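Neutral ceramidase (Pseudomonas aeruginosa, PDB 2ZWS) hydrolyses the N-acyl bond of ceramides to release sphingosine and a free fatty acid, and also catalyses the reverse reaction, ceramide synthesis, as a secreted zinc-dependent amidase. Local coordinates at residues K384-T389 and L501-M506. Numbering follows the deposited sequence.
Sequences KPYPWT and LSCCQM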
loop_
_atom_site.group_PDB
_atom_site.type_symbol
_atom_site.label_atom_id
_atom_site.label_comp_id
_atom_site.label_asym_id
_atom_site.label_seq_id
_atom_site.Cartn_x
_atom_site.Cartn_y
_atom_site.Cartn_z
ATOM N N LYS A 384 -14.390 -6.775 24.218
ATOM C CA LYS A 384 -14.058 -8.138 24.637
ATOM C C LYS A 384 -14.698 -9.140 23.673
ATOM O O LYS A 384 -15.787 -8.868 23.160
ATOM C CB LYS A 384 -14.552 -8.371 26.079
ATOM C CG LYS A 384 -13.794 -7.544 27.136
ATOM C CD LYS A 384 -12.339 -7.971 27.270
ATOM C CE LYS A 384 -11.622 -7.279 28.436
ATOM N NZ LYS A 384 -11.413 -5.815 28.206
ATOM N N PRO A 385 -14.038 -10.292 23.434
ATOM C CA PRO A 385 -12.807 -10.783 24.064
ATOM C C PRO A 385 -11.549 -10.121 23.540
ATOM O O PRO A 385 -10.503 -10.214 24.182
ATOM C CB PRO A 385 -12.775 -12.283 23.703
ATOM C CG PRO A 385 -13.952 -12.529 22.867
ATOM C CD PRO A 385 -14.523 -11.246 22.418
ATOM N N TYR A 386 -11.660 -9.453 22.394
ATOM C CA TYR A 386 -10.528 -8.760 21.782
ATOM C C TYR A 386 -10.813 -7.284 21.524
ATOM O O TYR A 386 -11.901 -6.921 21.067
ATOM C CB TYR A 386 -10.165 -9.423 20.453
ATOM C CG TYR A 386 -9.881 -10.887 20.607
ATOM C CD1 TYR A 386 -8.695 -11.325 21.196
ATOM C CD2 TYR A 386 -10.828 -11.836 20.236
ATOM C CE1 TYR A 386 -8.426 -12.684 21.369
ATOM C CE2 TYR A 386 -10.574 -13.195 20.414
ATOM C CZ TYR A 386 -9.376 -13.611 20.974
ATOM O OH TYR A 386 -9.140 -14.971 21.133
ATOM N N PRO A 387 -9.818 -6.420 21.779
ATOM C CA PRO A 387 -10.049 -5.007 21.418
ATOM C C PRO A 387 -10.214 -4.908 19.902
ATOM O O PRO A 387 -9.689 -5.767 19.171
ATOM C CB PRO A 387 -8.764 -4.290 21.864
ATOM C CG PRO A 387 -7.754 -5.348 22.020
ATOM C CD PRO A 387 -8.465 -6.663 22.301
ATOM N N TRP A 388 -10.943 -3.900 19.426
ATOM C CA TRP A 388 -11.153 -3.746 17.980
ATOM C C TRP A 388 -9.941 -3.123 17.295
ATOM O O TRP A 388 -9.891 -3.058 16.072
ATOM C CB TRP A 388 -12.371 -2.877 17.698
ATOM C CG TRP A 388 -13.663 -3.494 18.114
ATOM C CD1 TRP A 388 -13.866 -4.704 18.734
ATOM C CD2 TRP A 388 -14.944 -2.907 17.933
ATOM N NE1 TRP A 388 -15.222 -4.894 18.956
ATOM C CE2 TRP A 388 -15.900 -3.797 18.477
ATOM C CE3 TRP A 388 -15.383 -1.696 17.366
ATOM C CZ2 TRP A 388 -17.272 -3.516 18.455
ATOM C CZ3 TRP A 388 -16.753 -1.415 17.353
ATOM C CH2 TRP A 388 -17.671 -2.318 17.895
ATOM N N THR A 389 -8.998 -2.628 18.093
ATOM C CA THR A 389 -7.833 -1.932 17.578
ATOM C C THR A 389 -6.587 -2.485 18.273
ATOM O O THR A 389 -6.684 -3.057 19.347
ATOM C CB THR A 389 -7.946 -0.406 17.821
ATOM O OG1 THR A 389 -8.451 -0.154 19.149
ATOM C CG2 THR A 389 -8.857 0.245 16.792
ATOM N N LEU A 501 -4.197 -13.258 17.022
ATOM C CA LEU A 501 -5.660 -13.296 16.952
ATOM C C LEU A 501 -6.117 -14.214 15.823
ATOM O O LEU A 501 -7.293 -14.240 15.445
ATOM C CB LEU A 501 -6.225 -11.894 16.776
ATOM C CG LEU A 501 -6.028 -10.871 17.909
ATOM C CD1 LEU A 501 -7.080 -9.731 17.785
ATOM C CD2 LEU A 501 -6.024 -11.460 19.296
ATOM N N SER A 502 -5.175 -14.997 15.302
ATOM C CA SER A 502 -5.441 -15.837 14.142
ATOM C C SER A 502 -6.529 -16.911 14.360
ATOM O O SER A 502 -7.197 -17.284 13.404
ATOM C CB SER A 502 -4.150 -16.479 13.619
ATOM O OG SER A 502 -3.629 -17.394 14.570
ATOM N N CYS A 503 -6.674 -17.376 15.609
ATOM C CA CYS A 503 -7.657 -18.431 15.944
ATOM C C CYS A 503 -9.095 -18.050 15.662
ATOM O O CYS A 503 -9.936 -18.910 15.357
ATOM C CB CYS A 503 -7.585 -18.817 17.432
ATOM S SG CYS A 503 -8.146 -17.518 18.607
ATOM N N CYS A 504 -9.384 -16.764 15.801
ATOM C CA CYS A 504 -10.722 -16.363 16.192
ATOM C C CYS A 504 -11.274 -15.221 15.345
ATOM O O CYS A 504 -11.983 -14.332 15.838
ATOM C CB CYS A 504 -10.737 -16.072 17.693
ATOM S SG CYS A 504 -10.211 -17.498 18.671
ATOM N N GLN A 505 -10.970 -15.307 14.055
ATOM C CA GLN A 505 -11.443 -14.353 13.049
ATOM C C GLN A 505 -12.855 -14.691 12.592
ATOM O O GLN A 505 -13.175 -15.855 12.313
ATOM C CB GLN A 505 -10.499 -14.368 11.853
ATOM C CG GLN A 505 -9.119 -13.807 12.218
ATOM C CD GLN A 505 -9.208 -12.366 12.708
ATOM O OE1 GLN A 505 -9.687 -11.494 11.981
ATOM N NE2 GLN A 505 -8.773 -12.116 13.933
ATOM N N MET A 506 -13.704 -13.683 12.538
ATOM C CA MET A 506 -15.069 -13.849 12.025
ATOM C C MET A 506 -15.185 -13.360 10.581
ATOM O O MET A 506 -14.413 -12.493 10.120
ATOM C CB MET A 506 -16.071 -13.069 12.888
ATOM C CG MET A 506 -16.102 -13.497 14.358
ATOM S SD MET A 506 -17.465 -12.735 15.247
ATOM C CE MET A 506 -17.095 -11.020 15.167
#
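Tyr386 reaches across to Leu501 and to the vicinal disulfide Cys503-Cys504, carrying the whole contact from its own loop. The tight part is apolar: Leu501 sets CD2 obliquely against one side of the ring, 3.3 Å from Tyr386 CD1 and almost as near CE1, while its CD1 lies back toward the tyrosine CB. With CG anti to the carbonyl carbon (chi1 -56°), the Tyr386 ring slides past the leucine and carries its hydroxyl on to the sulfurs. There the fit is looser, and both cysteines are modelled in two positions. In one of them Tyr386 OH stands 3.7 Å from Cys504 SG and equally far from Cys503 SG, and Cys504 CB sits 4.0 Å from Tyr386 CE2. Both cysteines are exposed, whereas Leu501 is buried. Pro385, which follows a cis peptide bond, lays its CB over the rim of one ring face. The turn that presents the disulfide is tied on Leu501 O, which takes Cys504 N and, from the opposite face of its carbonyl plane, Gln505 NE2 at 3.0 Å in a nearly straight bond (169°). That amide also donates to His107 O. Leu501 lies about 7 Å, side chain to side chain, from Gln68, an inferred substrate-binding residue. The contact joins the loop between strands 376-378 and 392-400 to the one after helix 471-488, with Trp388 and Gln505 both packing on helix 109-112 and Trp388 and Met506 on helix 350-354.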